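Local coordinates for ethyl acetate hydrolase (Pseudomonas veronii, PDB 5EFZ), which hydrolyses ethyl acetate to ethanol and acetate in the breakdown of short-chain methyl ketones such as 2-butanone, at residues E142-V148 / F167-A172; K296-M300 / H351-L355; I195-F201 / P263-L267. One frame throughout, in Å; residues are numbered along the deposited sequence.

Interactions 1 and 2 both reach the central sheet of the alpha/beta hydrolase fold, their centres about 11 Å apart. Strand 170-174 of interaction 1 lies beside strand 296-300 of interaction 2, with A171 N 2.9 Å from K296 O, and A172 CB packs on L352 CD2 of helix 342-356. Neither contact contains the inferred triad residues, but both lie near them: the side chain of V148 is about 11 Å from that of the nucleophile S151, and the side chain of M300 about 10 Å from that of D305 and 11 Å from that of H334. Interaction 3 lies across the chain's centre in the helical insertion, its centre about 36 and 37 Å from those of interactions 1 and 2.

Interaction 1: residues E142-V148 / F167-A172; sequences ESLALVV and FVKRAA
F167 turns its ring against the E142-S143 peptide by setting CG anti to the backbone N (chi1 -156°), whereas R170 places CG anti to the carbonyl carbon, runs extended to NE and then turns at its last torsion (chi4 83°), which swings NH1 to A145 O. One face of the phenyl ring receives S143 CA, 3.9 Å from the F167 ring centroid and close to the ring normal, a CH-pi contact; the carbonyl carbon of E142 lies above the same face nearer the rim. L144 comes to the edge instead, its CG 3.7 Å from F167 CE1. H132 and W160 add further aromatic contacts to this ring.

The backbones pair in parallel. L144 N donates to F167 O at 2.8 Å, and K169 N to L144 O at 3.0 Å. At A145 and K169, which face each other, both chains leave the extended conformation, and here the arginine intervenes: R170 NH1 reaches A145 O at 2.9 Å. This bond is nearly straight, meets the guanidinium at its edge and in its plane, and uses a carbonyl lone pair. Regular pairing then resumes with V147 N to R170 O at 3.0 Å and A172 N to V147 O at 2.9 Å, the strand axes being 14° from parallel. V147 CG2 packs on V168 CG1 on the face covered by helix 152-163, while L146 and A172 look toward helix 342-356.

Strands 146-150 and 170-174 are joined by helix 152-163 in a beta-alpha-beta crossover, and the first leads into the nucleophile elbow at S151, the inferred nucleophile. R170 NH2 also holds S358 O. One guanidinium thus supplies a donor to A145 O where the ladder is interrupted, and ties the strand start to the C-terminal tail.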
ATOM      1  N   GLU A 142     -24.593  -6.224 -32.664  1.00 23.16           N
ATOM      2  CA  GLU A 142     -24.863  -4.799 -32.736  1.00 25.34           C
ATOM      3  C   GLU A 142     -25.246  -4.164 -31.387  1.00 23.66           C
ATOM      4  O   GLU A 142     -25.527  -2.975 -31.327  1.00 25.79           O
ATOM      5  CB  GLU A 142     -25.969  -4.529 -33.763  1.00 26.28           C
ATOM      6  CG  GLU A 142     -25.651  -5.023 -35.180  1.00 28.43           C
ATOM      7  CD  GLU A 142     -24.515  -4.239 -35.848  1.00 33.16           C
ATOM      8  OE1 GLU A 142     -24.065  -3.200 -35.298  1.00 33.82           O
ATOM      9  OE2 GLU A 142     -24.083  -4.651 -36.943  1.00 36.92           O
ATOM     10  N   SER A 143     -25.263  -4.957 -30.320  1.00 22.25           N
ATOM     11  CA  SER A 143     -25.409  -4.449 -28.963  1.00 19.68           C
ATOM     12  C   SER A 143     -24.957  -5.543 -28.001  1.00 21.88           C
ATOM     13  O   SER A 143     -24.841  -6.701 -28.390  1.00 22.78           O
ATOM     14  CB  SER A 143     -26.865  -4.003 -28.649  1.00 24.66           C
ATOM     15  OG  SER A 143     -27.747  -5.106 -28.616  1.00 27.06           O
ATOM     16  N   LEU A 144     -24.678  -5.164 -26.751  1.00 18.43           N
ATOM     17  CA  LEU A 144     -24.254  -6.102 -25.693  1.00 20.55           C
ATOM     18  C   LEU A 144     -25.259  -6.163 -24.526  1.00 23.41           C
ATOM     19  O   LEU A 144     -25.652  -5.117 -23.985  1.00 22.57           O
ATOM     20  CB  LEU A 144     -22.884  -5.703 -25.166  1.00 20.18           C
ATOM     21  CG  LEU A 144     -21.779  -5.867 -26.225  1.00 22.31           C
ATOM     22  CD1 LEU A 144     -20.519  -5.053 -25.858  1.00 19.12           C
ATOM     23  CD2 LEU A 144     -21.459  -7.356 -26.394  1.00 25.21           C
ATOM     24  N   ALA A 145     -25.660  -7.383 -24.141  1.00 22.13           N
ATOM     25  CA  ALA A 145     -26.499  -7.565 -22.951  1.00 21.43           C
ATOM     26  C   ALA A 145     -25.790  -7.078 -21.697  1.00 19.75           C
ATOM     27  O   ALA A 145     -26.448  -6.616 -20.773  1.00 21.15           O
ATOM     28  CB  ALA A 145     -26.917  -9.031 -22.782  1.00 23.26           C
ATOM     29  N   LEU A 146     -24.454  -7.181 -21.661  1.00 17.81           N
ATOM     30  CA  LEU A 146     -23.662  -6.813 -20.480  1.00 16.11           C
ATOM     31  C   LEU A 146     -22.215  -6.675 -20.910  1.00 18.40           C
ATOM     32  O   LEU A 146     -21.755  -7.469 -21.734  1.00 18.30           O
ATOM     33  CB  LEU A 146     -23.777  -7.885 -19.372  1.00 16.51           C
ATOM     34  CG  LEU A 146     -22.830  -7.733 -18.172  1.00 18.05           C
ATOM     35  CD1 LEU A 146     -23.259  -6.456 -17.382  1.00 16.12           C
ATOM     36  CD2 LEU A 146     -22.958  -8.964 -17.266  1.00 18.29           C
ATOM     37  N   VAL A 147     -21.548  -5.622 -20.428  1.00 15.34           N
ATOM     38  CA  VAL A 147     -20.100  -5.548 -20.419  1.00 14.89           C
ATOM     39  C   VAL A 147     -19.667  -5.660 -18.950  1.00 17.14           C
ATOM     40  O   VAL A 147     -20.178  -4.944 -18.096  1.00 17.87           O
ATOM     41  CB  VAL A 147     -19.583  -4.259 -21.034  1.00 15.79           C
ATOM     42  CG1 VAL A 147     -18.050  -4.265 -21.008  1.00 18.53           C
ATOM     43  CG2 VAL A 147     -20.074  -4.138 -22.516  1.00 19.33           C
ATOM     44  N   VAL A 148     -18.778  -6.593 -18.647  1.00 14.16           N
ATOM     45  CA  VAL A 148     -18.343  -6.775 -17.260  1.00 15.42           C
ATOM     46  C   VAL A 148     -16.853  -7.086 -17.209  1.00 16.74           C
ATOM     47  O   VAL A 148     -16.350  -7.922 -17.971  1.00 16.87           O
ATOM     48  CB  VAL A 148     -19.162  -7.909 -16.539  1.00 21.04           C
ATOM     49  CG1 VAL A 148     -19.137  -9.245 -17.349  1.00 19.27           C
ATOM     50  CG2 VAL A 148     -18.683  -8.108 -15.052  1.00 18.08           C
ATOM     51  N   PHE A 167     -24.872   0.977 -27.383  1.00 26.33           N
ATOM     52  CA  PHE A 167     -24.419  -0.376 -27.647  1.00 24.25           C
ATOM     53  C   PHE A 167     -24.432  -1.217 -26.356  1.00 22.53           C
ATOM     54  O   PHE A 167     -24.660  -2.427 -26.393  1.00 22.42           O
ATOM     55  CB  PHE A 167     -22.999  -0.306 -28.238  1.00 24.73           C
ATOM     56  CG  PHE A 167     -22.596  -1.496 -29.081  1.00 23.95           C
ATOM     57  CD1 PHE A 167     -22.075  -2.648 -28.491  1.00 24.51           C
ATOM     58  CD2 PHE A 167     -22.681  -1.433 -30.465  1.00 25.61           C
ATOM     59  CE1 PHE A 167     -21.644  -3.743 -29.295  1.00 24.69           C
ATOM     60  CE2 PHE A 167     -22.272  -2.509 -31.270  1.00 26.62           C
ATOM     61  CZ  PHE A 167     -21.751  -3.665 -30.679  1.00 24.52           C
ATOM     62  N   VAL A 168     -24.164  -0.569 -25.219  1.00 20.69           N
ATOM     63  CA  VAL A 168     -23.980  -1.276 -23.958  1.00 21.96           C
ATOM     64  C   VAL A 168     -25.283  -1.206 -23.159  1.00 21.79           C
ATOM     65  O   VAL A 168     -25.664  -0.134 -22.676  1.00 21.43           O
ATOM     66  CB  VAL A 168     -22.780  -0.672 -23.160  1.00 19.54           C
ATOM     67  CG1 VAL A 168     -22.538  -1.420 -21.834  1.00 17.88           C
ATOM     68  CG2 VAL A 168     -21.501  -0.663 -24.048  1.00 17.25           C
ATOM     69  N   LYS A 169     -25.986  -2.333 -23.048  1.00 18.84           N
ATOM     70  CA  LYS A 169     -27.285  -2.299 -22.353  1.00 22.14           C
ATOM     71  C   LYS A 169     -27.111  -2.315 -20.829  1.00 20.59           C
ATOM     72  O   LYS A 169     -27.963  -1.761 -20.107  1.00 19.25           O
ATOM     73  CB  LYS A 169     -28.176  -3.467 -22.795  1.00 23.80           C
ATOM     74  CG  LYS A 169     -28.459  -3.505 -24.309  1.00 25.11           C
ATOM     75  CD  LYS A 169     -28.976  -2.135 -24.780  1.00 27.10           C
ATOM     76  CE  LYS A 169     -29.333  -2.154 -26.259  1.00 28.72           C
ATOM     77  NZ  LYS A 169     -29.822  -0.832 -26.774  1.00 30.07           N
ATOM     78  N   ARG A 170     -26.050  -2.969 -20.361  1.00 20.81           N
ATOM     79  CA  ARG A 170     -25.774  -3.122 -18.919  1.00 20.05           C
ATOM     80  C   ARG A 170     -24.282  -3.120 -18.753  1.00 21.12           C
ATOM     81  O   ARG A 170     -23.599  -3.640 -19.614  1.00 20.03           O
ATOM     82  CB  ARG A 170     -26.338  -4.432 -18.361  1.00 16.67           C
ATOM     83  CG  ARG A 170     -27.845  -4.592 -18.541  1.00 17.95           C
ATOM     84  CD  ARG A 170     -28.265  -5.991 -18.097  1.00 19.29           C
ATOM     85  NE  ARG A 170     -29.687  -6.210 -18.376  1.00 19.93           N
ATOM     86  CZ  ARG A 170     -30.171  -6.590 -19.556  1.00 24.02           C
ATOM     87  NH1 ARG A 170     -29.352  -6.787 -20.591  1.00 22.29           N
ATOM     88  NH2 ARG A 170     -31.484  -6.746 -19.706  1.00 23.30           N
ATOM     89  N   ALA A 171     -23.788  -2.561 -17.644  1.00 15.64           N
ATOM     90  CA  ALA A 171     -22.363  -2.505 -17.383  1.00 18.81           C
ATOM     91  C   ALA A 171     -22.128  -2.869 -15.926  1.00 18.50           C
ATOM     92  O   ALA A 171     -22.854  -2.423 -15.030  1.00 18.97           O
ATOM     93  CB  ALA A 171     -21.794  -1.101 -17.701  1.00 16.81           C
ATOM     94  N   ALA A 172     -21.132  -3.706 -15.695  1.00 16.59           N
ATOM     95  CA  ALA A 172     -20.723  -4.038 -14.343  1.00 16.66           C
ATOM     96  C   ALA A 172     -19.230  -3.781 -14.216  1.00 17.92           C
ATOM     97  O   ALA A 172     -18.382  -4.489 -14.812  1.00 17.17           O
ATOM     98  CB  ALA A 172     -21.075  -5.497 -13.987  1.00 18.24           C
TER

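Interaction 2: residues K296-M300 / H351-L355; sequences KTYVM and HLAEL
H351 O meets two groups: L355 N donates the helical hydrogen bond to it at 2.9 Å, and the edge of the Y298 ring comes up beside it, with Y298 CE2 at 3.2 Å and the oxygen close to the ring plane. The C-H at CE2 points roughly at the oxygen, probably a weakly favourable electrostatic contact with a carbonyl that already serves its own helix. One face of the same ring is occupied by L355. Its CD1 lies 4.0 Å from the Y298 ring centroid, close to the normal, as a CH-pi contact, while its CB stands 3.6 Å from Y298 CE2 on that same side. With CG anti to its backbone N (chi1 -179°), L355 sends its branch along the ring toward the strand, where CD1 also touches K296 CG at 3.6 Å.

At the far end of the tyrosine, Y298 OH rests 3.4 Å from E354 CG. The ring and carboxylate planes stand 90° apart, and the acid turns to R326, with which it forms a salt bridge; R326 also donates to H351 ND1, so a single arginine serves two helix residues one turn apart. Nearer the C-terminal end of the strand, the M300 side chain bends at its last torsion and brings CE obliquely to the imidazole. M300 CE comes within 3.2 Å of H351 CD2, close for two carbons, so the exact placing of the methyl is doubtful.

K296, Y298 and M300, alternate residues, start their side chains toward the helix; the lysine then bends away, and its NZ meets N322 O. The axes of 296-300 and 351-355 run nearly antiparallel (168°) and approach to 9.9 Å. Such a C-terminal helix, laid against parallel strands of the central sheet, is characteristic of the alpha/beta hydrolase fold.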
ATOM      1  N   LYS A 296     -27.605   0.343 -17.899  1.00 20.68           N
ATOM      2  CA  LYS A 296     -27.867   0.047 -16.482  1.00 19.22           C
ATOM      3  C   LYS A 296     -26.578  -0.405 -15.865  1.00 18.49           C
ATOM      4  O   LYS A 296     -26.019  -1.448 -16.249  1.00 19.71           O
ATOM      5  CB  LYS A 296     -28.961  -1.028 -16.333  1.00 21.67           C
ATOM      6  CG  LYS A 296     -29.367  -1.360 -14.872  1.00 33.92           C
ATOM      7  CD  LYS A 296     -29.985  -0.144 -14.199  1.00 37.33           C
ATOM      8  CE  LYS A 296     -30.266  -0.373 -12.701  1.00 41.78           C
ATOM      9  NZ  LYS A 296     -30.753   0.871 -12.000  1.00 41.11           N
ATOM     10  N   THR A 297     -26.064   0.365 -14.903  1.00 18.56           N
ATOM     11  CA  THR A 297     -24.698   0.135 -14.427  1.00 18.45           C
ATOM     12  C   THR A 297     -24.585  -0.167 -12.924  1.00 16.84           C
ATOM     13  O   THR A 297     -25.138   0.565 -12.105  1.00 20.83           O
ATOM     14  CB  THR A 297     -23.814   1.379 -14.730  1.00 22.76           C
ATOM     15  OG1 THR A 297     -23.901   1.687 -16.123  1.00 22.33           O
ATOM     16  CG2 THR A 297     -22.360   1.133 -14.348  1.00 22.79           C
ATOM     17  N   TYR A 298     -23.890  -1.255 -12.590  1.00 18.22           N
ATOM     18  CA  TYR A 298     -23.510  -1.579 -11.204  1.00 18.14           C
ATOM     19  C   TYR A 298     -22.031  -1.238 -10.995  1.00 18.35           C
ATOM     20  O   TYR A 298     -21.151  -1.716 -11.738  1.00 18.87           O
ATOM     21  CB  TYR A 298     -23.729  -3.076 -10.889  1.00 17.65           C
ATOM     22  CG  TYR A 298     -25.163  -3.498 -10.660  1.00 17.27           C
ATOM     23  CD1 TYR A 298     -26.217  -2.615 -10.860  1.00 18.31           C
ATOM     24  CD2 TYR A 298     -25.461  -4.797 -10.264  1.00 19.35           C
ATOM     25  CE1 TYR A 298     -27.545  -3.024 -10.665  1.00 22.55           C
ATOM     26  CE2 TYR A 298     -26.781  -5.214 -10.065  1.00 20.95           C
ATOM     27  CZ  TYR A 298     -27.799  -4.328 -10.265  1.00 23.70           C
ATOM     28  OH  TYR A 298     -29.089  -4.741 -10.068  1.00 25.33           O
ATOM     29  N   VAL A 299     -21.763  -0.400  -9.992  1.00 18.08           N
ATOM     30  CA  VAL A 299     -20.405  -0.022  -9.622  1.00 17.12           C
ATOM     31  C   VAL A 299     -20.059  -0.842  -8.385  1.00 18.09           C
ATOM     32  O   VAL A 299     -20.753  -0.737  -7.356  1.00 17.18           O
ATOM     33  CB  VAL A 299     -20.300   1.492  -9.314  1.00 16.76           C
ATOM     34  CG1 VAL A 299     -18.853   1.861  -8.859  1.00 14.40           C
ATOM     35  CG2 VAL A 299     -20.763   2.337 -10.520  1.00 17.69           C
ATOM     36  N   MET A 300     -19.058  -1.702  -8.515  1.00 17.90           N
ATOM     37  CA  MET A 300     -18.806  -2.738  -7.506  1.00 18.24           C
ATOM     38  C   MET A 300     -17.347  -2.783  -7.066  1.00 15.37           C
ATOM     39  O   MET A 300     -16.601  -3.678  -7.441  1.00 16.85           O
ATOM     40  CB  MET A 300     -19.261  -4.119  -8.055  1.00 17.12           C
ATOM     41  CG  MET A 300     -20.769  -4.099  -8.481  1.00 16.97           C
ATOM     42  SD  MET A 300     -21.325  -5.711  -9.065  1.00 25.87           S
ATOM     43  CE  MET A 300     -21.242  -6.651  -7.596  1.00 36.80           C
ATOM     44  N   HIS A 351     -25.481 -10.301  -7.575  1.00 19.77           N
ATOM     45  CA  HIS A 351     -25.627  -8.958  -8.154  1.00 20.43           C
ATOM     46  C   HIS A 351     -25.734  -9.043  -9.688  1.00 20.57           C
ATOM     47  O   HIS A 351     -26.587  -8.403 -10.309  1.00 20.93           O
ATOM     48  CB  HIS A 351     -24.446  -8.042  -7.785  1.00 17.80           C
ATOM     49  CG  HIS A 351     -24.389  -7.662  -6.343  1.00 19.84           C
ATOM     50  ND1 HIS A 351     -25.460  -7.108  -5.661  1.00 23.63           N
ATOM     51  CD2 HIS A 351     -23.386  -7.737  -5.434  1.00 21.18           C
ATOM     52  CE1 HIS A 351     -25.115  -6.867  -4.414  1.00 25.38           C
ATOM     53  NE2 HIS A 351     -23.850  -7.240  -4.250  1.00 22.19           N
ATOM     54  N   LEU A 352     -24.857  -9.822 -10.302  1.00 17.82           N
ATOM     55  CA  LEU A 352     -24.884  -9.932 -11.764  1.00 19.90           C
ATOM     56  C   LEU A 352     -26.189 -10.548 -12.284  1.00 21.78           C
ATOM     57  O   LEU A 352     -26.687 -10.150 -13.340  1.00 23.70           O
ATOM     58  CB  LEU A 352     -23.714 -10.758 -12.268  1.00 19.43           C
ATOM     59  CG  LEU A 352     -22.320 -10.116 -12.194  1.00 17.93           C
ATOM     60  CD1 LEU A 352     -21.295 -11.093 -12.786  1.00 18.77           C
ATOM     61  CD2 LEU A 352     -22.261  -8.745 -12.880  1.00 19.10           C
ATOM     62  N   ALA A 353     -26.732 -11.526 -11.565  1.00 22.40           N
ATOM     63  CA  ALA A 353     -27.984 -12.137 -11.996  1.00 23.51           C
ATOM     64  C   ALA A 353     -29.108 -11.095 -11.907  1.00 23.63           C
ATOM     65  O   ALA A 353     -30.001 -11.037 -12.760  1.00 21.98           O
ATOM     66  CB  ALA A 353     -28.301 -13.387 -11.146  1.00 21.13           C
ATOM     67  N   GLU A 354     -29.040 -10.241 -10.899  1.00 21.37           N
ATOM     68  CA  GLU A 354     -30.062  -9.220 -10.713  1.00 22.92           C
ATOM     69  C   GLU A 354     -29.939  -8.195 -11.830  1.00 23.20           C
ATOM     70  O   GLU A 354     -30.927  -7.769 -12.406  1.00 22.84           O
ATOM     71  CB  GLU A 354     -29.929  -8.551  -9.347  1.00 24.51           C
ATOM     72  CG  GLU A 354     -30.949  -7.448  -9.128  1.00 31.61           C
ATOM     73  CD  GLU A 354     -30.951  -6.910  -7.713  1.00 37.96           C
ATOM     74  OE1 GLU A 354     -30.311  -7.516  -6.824  1.00 38.31           O
ATOM     75  OE2 GLU A 354     -31.600  -5.870  -7.493  1.00 42.34           O
ATOM     76  N   LEU A 355     -28.703  -7.841 -12.166  1.00 18.79           N
ATOM     77  CA  LEU A 355     -28.447  -6.895 -13.257  1.00 20.27           C
ATOM     78  C   LEU A 355     -28.976  -7.415 -14.574  1.00 20.49           C
ATOM     79  O   LEU A 355     -29.621  -6.681 -15.339  1.00 21.18           O
ATOM     80  CB  LEU A 355     -26.939  -6.613 -13.373  1.00 20.69           C
ATOM     81  CG  LEU A 355     -26.516  -5.621 -14.460  1.00 21.89           C
ATOM     82  CD1 LEU A 355     -27.294  -4.313 -14.323  1.00 21.61           C
ATOM     83  CD2 LEU A 355     -24.996  -5.349 -14.277  1.00 22.55           C
TER

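Interaction 3: residues I195-F201 / P263-L267. With EDO (1,2-ethanediol), chain J; EDO (1,2-ethanediol), chain L.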
ATOM      1  N   ILE A 195      10.549  -3.356 -12.261  1.00 21.85           N
ATOM      2  CA  ILE A 195      11.035  -4.056 -13.423  1.00 21.27           C
ATOM      3  C   ILE A 195      12.145  -3.287 -14.119  1.00 25.48           C
ATOM      4  O   ILE A 195      13.197  -3.860 -14.400  1.00 28.75           O
ATOM      5  CB  ILE A 195       9.910  -4.307 -14.410  1.00 21.34           C
ATOM      6  CG1 ILE A 195       8.960  -5.351 -13.810  1.00 22.88           C
ATOM      7  CG2 ILE A 195      10.470  -4.779 -15.749  1.00 23.16           C
ATOM      8  CD1 ILE A 195       7.674  -5.518 -14.631  1.00 22.91           C
ATOM      9  N   THR A 196      11.936  -1.998 -14.395  1.00 23.33           N
ATOM     10  CA  THR A 196      12.882  -1.296 -15.279  1.00 23.80           C
ATOM     11  C   THR A 196      14.210  -0.996 -14.604  1.00 29.64           C
ATOM     12  O   THR A 196      15.238  -0.812 -15.292  1.00 29.70           O
ATOM     13  CB  THR A 196      12.311   0.025 -15.830  1.00 24.12           C
ATOM     14  OG1 THR A 196      12.099   0.943 -14.757  1.00 23.90           O
ATOM     15  CG2 THR A 196      10.984  -0.200 -16.599  1.00 23.14           C
ATOM     16  N   THR A 197      14.235  -0.985 -13.274  1.00 28.88           N
ATOM     17  CA  THR A 197      15.521  -0.766 -12.597  1.00 30.90           C
ATOM     18  C   THR A 197      16.405  -2.026 -12.468  1.00 30.78           C
ATOM     19  O   THR A 197      17.541  -1.948 -12.001  1.00 32.40           O
ATOM     20  CB  THR A 197      15.324  -0.197 -11.191  1.00 32.54           C
ATOM     21  OG1 THR A 197      14.515  -1.102 -10.429  1.00 30.07           O
ATOM     22  CG2 THR A 197      14.639   1.159 -11.269  1.00 35.35           C
ATOM     23  N   ASP A 198      15.874  -3.184 -12.835  1.00 27.00           N
ATOM     24  CA  ASP A 198      16.679  -4.401 -12.911  1.00 25.40           C
ATOM     25  C   ASP A 198      17.654  -4.240 -14.074  1.00 28.36           C
ATOM     26  O   ASP A 198      17.214  -4.058 -15.214  1.00 26.66           O
ATOM     27  CB  ASP A 198      15.748  -5.607 -13.122  1.00 24.80           C
ATOM     28  CG  ASP A 198      16.476  -6.945 -13.063  1.00 23.10           C
ATOM     29  OD1 ASP A 198      17.718  -6.963 -13.089  1.00 24.50           O
ATOM     30  OD2 ASP A 198      15.776  -7.982 -13.005  1.00 23.96           O
ATOM     31  N   PRO A 199      18.973  -4.288 -13.820  1.00 27.37           N
ATOM     32  CA  PRO A 199      19.857  -4.093 -14.980  1.00 30.44           C
ATOM     33  C   PRO A 199      19.638  -5.146 -16.074  1.00 31.37           C
ATOM     34  O   PRO A 199      19.894  -4.902 -17.259  1.00 31.34           O
ATOM     35  CB  PRO A 199      21.262  -4.239 -14.391  1.00 31.02           C
ATOM     36  CG  PRO A 199      21.125  -4.026 -12.936  1.00 32.95           C
ATOM     37  CD  PRO A 199      19.729  -4.518 -12.575  1.00 28.43           C
ATOM     38  N   ALA A 200      19.180  -6.325 -15.674  1.00 28.62           N
ATOM     39  CA  ALA A 200      18.925  -7.401 -16.633  1.00 29.69           C
ATOM     40  C   ALA A 200      17.807  -7.037 -17.629  1.00 27.80           C
ATOM     41  O   ALA A 200      17.682  -7.663 -18.671  1.00 27.68           O
ATOM     42  CB  ALA A 200      18.566  -8.684 -15.897  1.00 31.82           C
ATOM     43  N   PHE A 201      16.981  -6.051 -17.290  1.00 24.64           N
ATOM     44  CA  PHE A 201      15.919  -5.596 -18.192  1.00 24.73           C
ATOM     45  C   PHE A 201      16.502  -5.081 -19.529  1.00 26.39           C
ATOM     46  O   PHE A 201      15.886  -5.249 -20.608  1.00 23.88           O
ATOM     47  CB  PHE A 201      15.101  -4.512 -17.503  1.00 23.13           C
ATOM     48  CG  PHE A 201      14.023  -3.924 -18.365  1.00 22.12           C
ATOM     49  CD1 PHE A 201      12.959  -4.700 -18.808  1.00 22.46           C
ATOM     50  CD2 PHE A 201      14.083  -2.594 -18.735  1.00 23.87           C
ATOM     51  CE1 PHE A 201      11.974  -4.160 -19.615  1.00 23.12           C
ATOM     52  CE2 PHE A 201      13.088  -2.030 -19.524  1.00 23.22           C
ATOM     53  CZ  PHE A 201      12.034  -2.820 -19.974  1.00 21.29           C
ATOM     54  N   PRO A 263       8.330  -9.066 -19.342  1.00 18.51           N
ATOM     55  CA  PRO A 263       8.430  -7.695 -18.818  1.00 17.04           C
ATOM     56  C   PRO A 263       7.882  -6.634 -19.792  1.00 17.73           C
ATOM     57  O   PRO A 263       7.145  -5.752 -19.336  1.00 16.17           O
ATOM     58  CB  PRO A 263       9.949  -7.512 -18.604  1.00 18.51           C
ATOM     59  CG  PRO A 263      10.464  -8.891 -18.309  1.00 20.85           C
ATOM     60  CD  PRO A 263       9.577  -9.838 -19.145  1.00 20.50           C
ATOM     61  N   ASN A 264       8.190  -6.727 -21.090  1.00 18.43           N
ATOM     62  CA  ASN A 264       7.674  -5.714 -22.020  1.00 19.42           C
ATOM     63  C   ASN A 264       6.140  -5.730 -22.054  1.00 19.24           C
ATOM     64  O   ASN A 264       5.504  -4.668 -22.045  1.00 17.82           O
ATOM     65  CB  ASN A 264       8.223  -5.903 -23.428  1.00 17.62           C
ATOM     66  CG  ASN A 264       9.690  -5.486 -23.530  1.00 21.24           C
ATOM     67  OD1 ASN A 264      10.140  -4.580 -22.816  1.00 23.23           O
ATOM     68  ND2 ASN A 264      10.433  -6.175 -24.366  1.00 21.13           N
ATOM     69  N   ASN A 265       5.532  -6.912 -22.090  1.00 18.06           N
ATOM     70  CA  ASN A 265       4.047  -6.951 -22.030  1.00 17.66           C
ATOM     71  C   ASN A 265       3.455  -6.345 -20.739  1.00 17.50           C
ATOM     72  O   ASN A 265       2.431  -5.621 -20.757  1.00 16.45           O
ATOM     73  CB  ASN A 265       3.537  -8.390 -22.177  1.00 17.16           C
ATOM     74  CG  ASN A 265       3.780  -8.969 -23.549  1.00 19.33           C
ATOM     75  OD1 ASN A 265       4.107  -8.252 -24.523  1.00 18.69           O
ATOM     76  ND2 ASN A 265       3.658 -10.301 -23.642  1.00 19.78           N
ATOM     77  N   LEU A 266       4.058  -6.633 -19.595  1.00 16.94           N
ATOM     78  CA  LEU A 266       3.574  -6.046 -18.352  1.00 17.22           C
ATOM     79  C   LEU A 266       3.656  -4.503 -18.405  1.00 18.70           C
ATOM     80  O   LEU A 266       2.743  -3.807 -17.929  1.00 18.51           O
ATOM     81  CB  LEU A 266       4.376  -6.581 -17.141  1.00 17.66           C
ATOM     82  CG  LEU A 266       4.195  -8.081 -16.881  1.00 19.48           C
ATOM     83  CD1 LEU A 266       5.069  -8.523 -15.695  1.00 19.39           C
ATOM     84  CD2 LEU A 266       2.722  -8.386 -16.574  1.00 19.59           C
ATOM     85  N   LEU A 267       4.733  -3.976 -18.973  1.00 15.78           N
ATOM     86  CA  LEU A 267       4.899  -2.513 -19.059  1.00 16.07           C
ATOM     87  C   LEU A 267       3.853  -1.906 -20.011  1.00 18.15           C
ATOM     88  O   LEU A 267       3.343  -0.802 -19.767  1.00 18.26           O
ATOM     89  CB  LEU A 267       6.321  -2.151 -19.530  1.00 17.05           C
ATOM     90  CG  LEU A 267       7.466  -2.555 -18.578  1.00 21.56           C
ATOM     91  CD1 LEU A 267       8.799  -2.021 -19.134  1.00 24.18           C
ATOM     92  CD2 LEU A 267       7.251  -2.050 -17.173  1.00 22.87           C
TER
HETATM   93  C1  EDO J 404      18.423  -1.133 -16.983  1.00 41.58           C
HETATM   94  O1  EDO J 404      17.570  -1.635 -15.947  1.00 37.35           O
HETATM   95  C2  EDO J 404      17.803  -1.397 -18.345  1.00 38.85           C
HETATM   96  O2  EDO J 404      17.083  -0.226 -18.743  1.00 42.53           O
HETATM   97  C1  EDO L 406       6.960  -2.452 -24.773  1.00 42.28           C
HETATM   98  O1  EDO L 406       6.490  -2.061 -23.457  1.00 41.83           O
HETATM   99  C2  EDO L 406       7.220  -1.283 -25.739  1.00 40.29           C
HETATM  100  O2  EDO L 406       6.588  -0.029 -25.408  1.00 37.24           O
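F201 reaches toward P263 and L267 from a 3-10 turn, its CG anti to the backbone N (chi1 177°) and beside the carbonyl carbon, a setting that directs the ring to those two residues. CB lies near one ethanediol. Beyond it the ring divides: CD2 has O2 of the same diol (chain J) at 3.8 Å, beside the ring edge, while on the other side CD1 and CE1 run along the proline, CE1 being 4.0 Å from P263 CB, again near the ring plane. CE1 also has N264 OD1 at 3.7 Å, the amide plane steeply inclined to the ring (72°); the other end of that amide, ND2, donates to G204 O. Last comes CZ, which meets L267 CD1 at 3.4 Å, the methyl arriving obliquely.

Both segments belong to the largely helical insertion between strands 170-174 and 296-300, the place where alpha/beta hydrolases commonly carry their cap. The contact sets I195 and T196 of helix 182-196 and the connection that follows against the first turn of helix 263-274. In that connection D198 forms an Asx turn, A200 N donating to D198 OD1 at 3.0 Å from well above the carboxylate plane; D198 OD2 is held by G215 N.

I195 adds to the apolar side of the contact. Its CG2 sits 4.0 Å from P263 CB, and its CD1 crosses to the methyls of L266 and L267. T196 CG2 touches L267 CD1 at 3.8 Å, so that this one leucine methyl is shared between a threonine and the phenylalanine. The diol near F201, probably from the crystallisation liquor, has its O1 2.6 Å from both T196 O and D198 O, whereas a second diol (chain L) donates to N264 O through its O1.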